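Local coordinates for protein Dhd127_b (Synthetic construct, PDB 6DLM) that pairs with a designed partner chain, Dhd127_a, to form a de novo helical-bundle heterodimer intended to be orthogonal to other such pairs, at residues B[20-25]-B[58-63]. Residues are numbered along the deposited sequence; the frame is centred on the assembly and turned at random.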
loop_
_atom_site.group_PDB
_atom_site.type_symbol
_atom_site.label_atom_id
_atom_site.label_comp_id
_atom_site.label_asym_id
_atom_site.label_seq_id
_atom_site.Cartn_x
_atom_site.Cartn_y
_atom_site.Cartn_z
ATOM N N ARG B 20 -7.946 3.782 2.163
ATOM C CA ARG B 20 -8.572 2.931 3.166
ATOM C C ARG B 20 -8.309 1.447 2.857
ATOM O O ARG B 20 -8.005 0.688 3.761
ATOM C CB ARG B 20 -10.064 3.226 3.284
ATOM C CG ARG B 20 -10.339 4.505 4.051
ATOM C CD ARG B 20 -11.808 4.701 4.378
ATOM N NE ARG B 20 -12.599 5.015 3.205
ATOM C CZ ARG B 20 -12.734 6.234 2.701
ATOM N NH1 ARG B 20 -12.117 7.254 3.267
ATOM N NH2 ARG B 20 -13.478 6.429 1.629
ATOM N N LEU B 21 -8.422 1.047 1.597
ATOM C CA LEU B 21 -8.100 -0.330 1.224
ATOM C C LEU B 21 -6.609 -0.638 1.481
ATOM O O LEU B 21 -6.278 -1.701 1.966
ATOM C CB LEU B 21 -8.457 -0.600 -0.230
ATOM C CG LEU B 21 -8.457 -2.062 -0.675
ATOM C CD1 LEU B 21 -9.370 -2.918 0.185
ATOM C CD2 LEU B 21 -8.870 -2.156 -2.126
ATOM N N ILE B 22 -5.737 0.306 1.155
ATOM C CA ILE B 22 -4.313 0.133 1.402
ATOM C C ILE B 22 -4.029 -0.023 2.901
ATOM O O ILE B 22 -3.253 -0.865 3.298
ATOM C CB ILE B 22 -3.517 1.320 0.837
ATOM C CG1 ILE B 22 -3.498 1.240 -0.691
ATOM C CG2 ILE B 22 -2.104 1.327 1.387
ATOM C CD1 ILE B 22 -2.844 2.424 -1.360
ATOM N N GLU B 23 -4.662 0.798 3.724
ATOM C CA GLU B 23 -4.494 0.664 5.168
ATOM C C GLU B 23 -5.024 -0.709 5.650
ATOM O O GLU B 23 -4.441 -1.304 6.535
ATOM C CB GLU B 23 -5.087 1.854 5.909
ATOM C CG GLU B 23 -4.415 3.147 5.461
ATOM C CD GLU B 23 -4.300 4.186 6.554
ATOM O OE1 GLU B 23 -3.230 4.811 6.668
ATOM O OE2 GLU B 23 -5.278 4.378 7.300
ATOM N N GLU B 24 -6.092 -1.197 5.042
ATOM C CA GLU B 24 -6.587 -2.524 5.377
ATOM C C GLU B 24 -5.503 -3.567 5.048
ATOM O O GLU B 24 -5.285 -4.484 5.821
ATOM C CB GLU B 24 -7.862 -2.848 4.605
ATOM C CG GLU B 24 -8.384 -4.249 4.864
ATOM C CD GLU B 24 -9.779 -4.483 4.298
ATOM O OE1 GLU B 24 -10.482 -3.498 4.013
ATOM O OE2 GLU B 24 -10.175 -5.653 4.146
ATOM N N LEU B 25 -4.853 -3.419 3.904
ATOM C CA LEU B 25 -3.772 -4.330 3.556
ATOM C C LEU B 25 -2.606 -4.213 4.550
ATOM O O LEU B 25 -2.060 -5.217 4.971
ATOM C CB LEU B 25 -3.272 -4.077 2.140
ATOM C CG LEU B 25 -2.055 -4.912 1.767
ATOM C CD1 LEU B 25 -2.338 -6.377 2.010
ATOM C CD2 LEU B 25 -1.649 -4.669 0.326
ATOM N N ASP B 58 -4.563 -7.208 -5.301
ATOM C CA ASP B 58 -5.045 -7.220 -6.668
ATOM C C ASP B 58 -6.049 -6.083 -6.916
ATOM O O ASP B 58 -5.973 -5.401 -7.916
ATOM C CB ASP B 58 -5.702 -8.556 -6.966
ATOM C CG ASP B 58 -6.255 -8.620 -8.360
ATOM O OD1 ASP B 58 -5.635 -9.280 -9.205
ATOM O OD2 ASP B 58 -7.299 -7.990 -8.609
ATOM N N GLU B 59 -6.993 -5.918 -6.005
ATOM C CA GLU B 59 -7.960 -4.831 -6.083
ATOM C C GLU B 59 -7.270 -3.451 -5.962
ATOM O O GLU B 59 -7.647 -2.517 -6.640
ATOM C CB GLU B 59 -9.031 -5.002 -5.010
ATOM C CG GLU B 59 -10.102 -3.928 -5.004
ATOM C CD GLU B 59 -10.934 -3.896 -6.274
ATOM O OE1 GLU B 59 -11.730 -2.954 -6.417
ATOM O OE2 GLU B 59 -10.785 -4.796 -7.122
ATOM N N ILE B 60 -6.276 -3.344 -5.096
ATOM C CA ILE B 60 -5.555 -2.087 -4.964
ATOM C C ILE B 60 -4.871 -1.727 -6.283
ATOM O O ILE B 60 -4.934 -0.589 -6.698
ATOM C CB ILE B 60 -4.490 -2.154 -3.858
ATOM C CG1 ILE B 60 -5.150 -2.097 -2.483
ATOM C CG2 ILE B 60 -3.497 -1.025 -4.016
ATOM C CD1 ILE B 60 -4.285 -2.640 -1.377
ATOM N N ARG B 61 -4.239 -2.692 -6.929
ATOM C CA ARG B 61 -3.604 -2.418 -8.206
ATOM C C ARG B 61 -4.639 -1.987 -9.253
ATOM O O ARG B 61 -4.424 -1.021 -9.957
ATOM C CB ARG B 61 -2.807 -3.636 -8.674
ATOM C CG ARG B 61 -2.586 -3.733 -10.171
ATOM C CD ARG B 61 -1.611 -2.704 -10.701
ATOM N NE ARG B 61 -0.258 -2.872 -10.184
ATOM C CZ ARG B 61 0.760 -2.085 -10.511
ATOM N NH1 ARG B 61 0.573 -1.082 -11.347
ATOM N NH2 ARG B 61 1.954 -2.292 -9.995
ATOM N N ARG B 62 -5.768 -2.671 -9.333
ATOM C CA ARG B 62 -6.772 -2.263 -10.305
ATOM C C ARG B 62 -7.285 -0.840 -10.036
ATOM O O ARG B 62 -7.381 -0.047 -10.955
ATOM C CB ARG B 62 -7.957 -3.230 -10.306
ATOM C CG ARG B 62 -9.053 -2.834 -11.277
ATOM C CD ARG B 62 -10.272 -3.728 -11.156
ATOM N NE ARG B 62 -11.072 -3.402 -9.986
ATOM C CZ ARG B 62 -11.909 -2.379 -9.940
ATOM N NH1 ARG B 62 -12.042 -1.594 -10.991
ATOM N NH2 ARG B 62 -12.598 -2.132 -8.842
ATOM N N GLN B 63 -7.613 -0.519 -8.788
ATOM C CA GLN B 63 -8.084 0.830 -8.470
ATOM C C GLN B 63 -7.032 1.913 -8.717
ATOM O O GLN B 63 -7.338 2.948 -9.276
ATOM C CB GLN B 63 -8.552 0.922 -7.022
ATOM C CG GLN B 63 -9.837 0.169 -6.770
ATOM C CD GLN B 63 -10.404 0.399 -5.387
ATOM O OE1 GLN B 63 -10.102 1.388 -4.732
ATOM N NE2 GLN B 63 -11.229 -0.528 -4.936
#
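The carboxylate oxygen OE1 of E59, whose side chain meets L21 of the facing helix through its CG, accepts two bonds. R62 NH2 reaches OE1 at 2.7 Å from the syn side in a salt bridge, while Q63 NE2 comes to OE1 on the anti side at 2.9 Å, with OE1 close to the amide plane and the N-H almost straight. E59 OE2 lies in the R62 guanidinium plane, at its edge, and accepts from NE, completing a side-on grip, so the carboxylate is held through both oxygens and its rotation is restricted. CG of E59, anti to the backbone N, lies 3.6 Å from L21 CD2; beyond it a bend at chi2 (63°) turns the carboxylate toward R62 and Q63, one turn further along the helix. L21 CD2 also lies 4.0 Å from Q63 NE2, so the polar cluster borders the apolar packing.

Helices 7-37 and 44-75 form a helical hairpin, and the axes of segments 20-25 and 58-63 run antiparallel at 154°, approaching to 10.1 Å. The hairpin joins Dhd127_a in the designed coiled-coil heterodimer, and this contact is part of its buried core. I60, level with I22, is a knob in the hole formed by L18, L21, I22 and L25 of helix 7-37. Its CG1 sits 3.7 Å from L21 CD2. Further out, I60 CD1 packs 3.7 Å from L25 CD2 and also lies over the backbone at I22 CA, whereas CG2 meets I22 CG1 as the side chains cross at about a right angle. L21 sends CG away from its backbone N (chi1 -167°), carrying CD2 across to I60 and E59. I22 and L25 also pack on L18 and L22 of the Dhd127_a chain, and R61 forms a salt bridge to E23 of that chain.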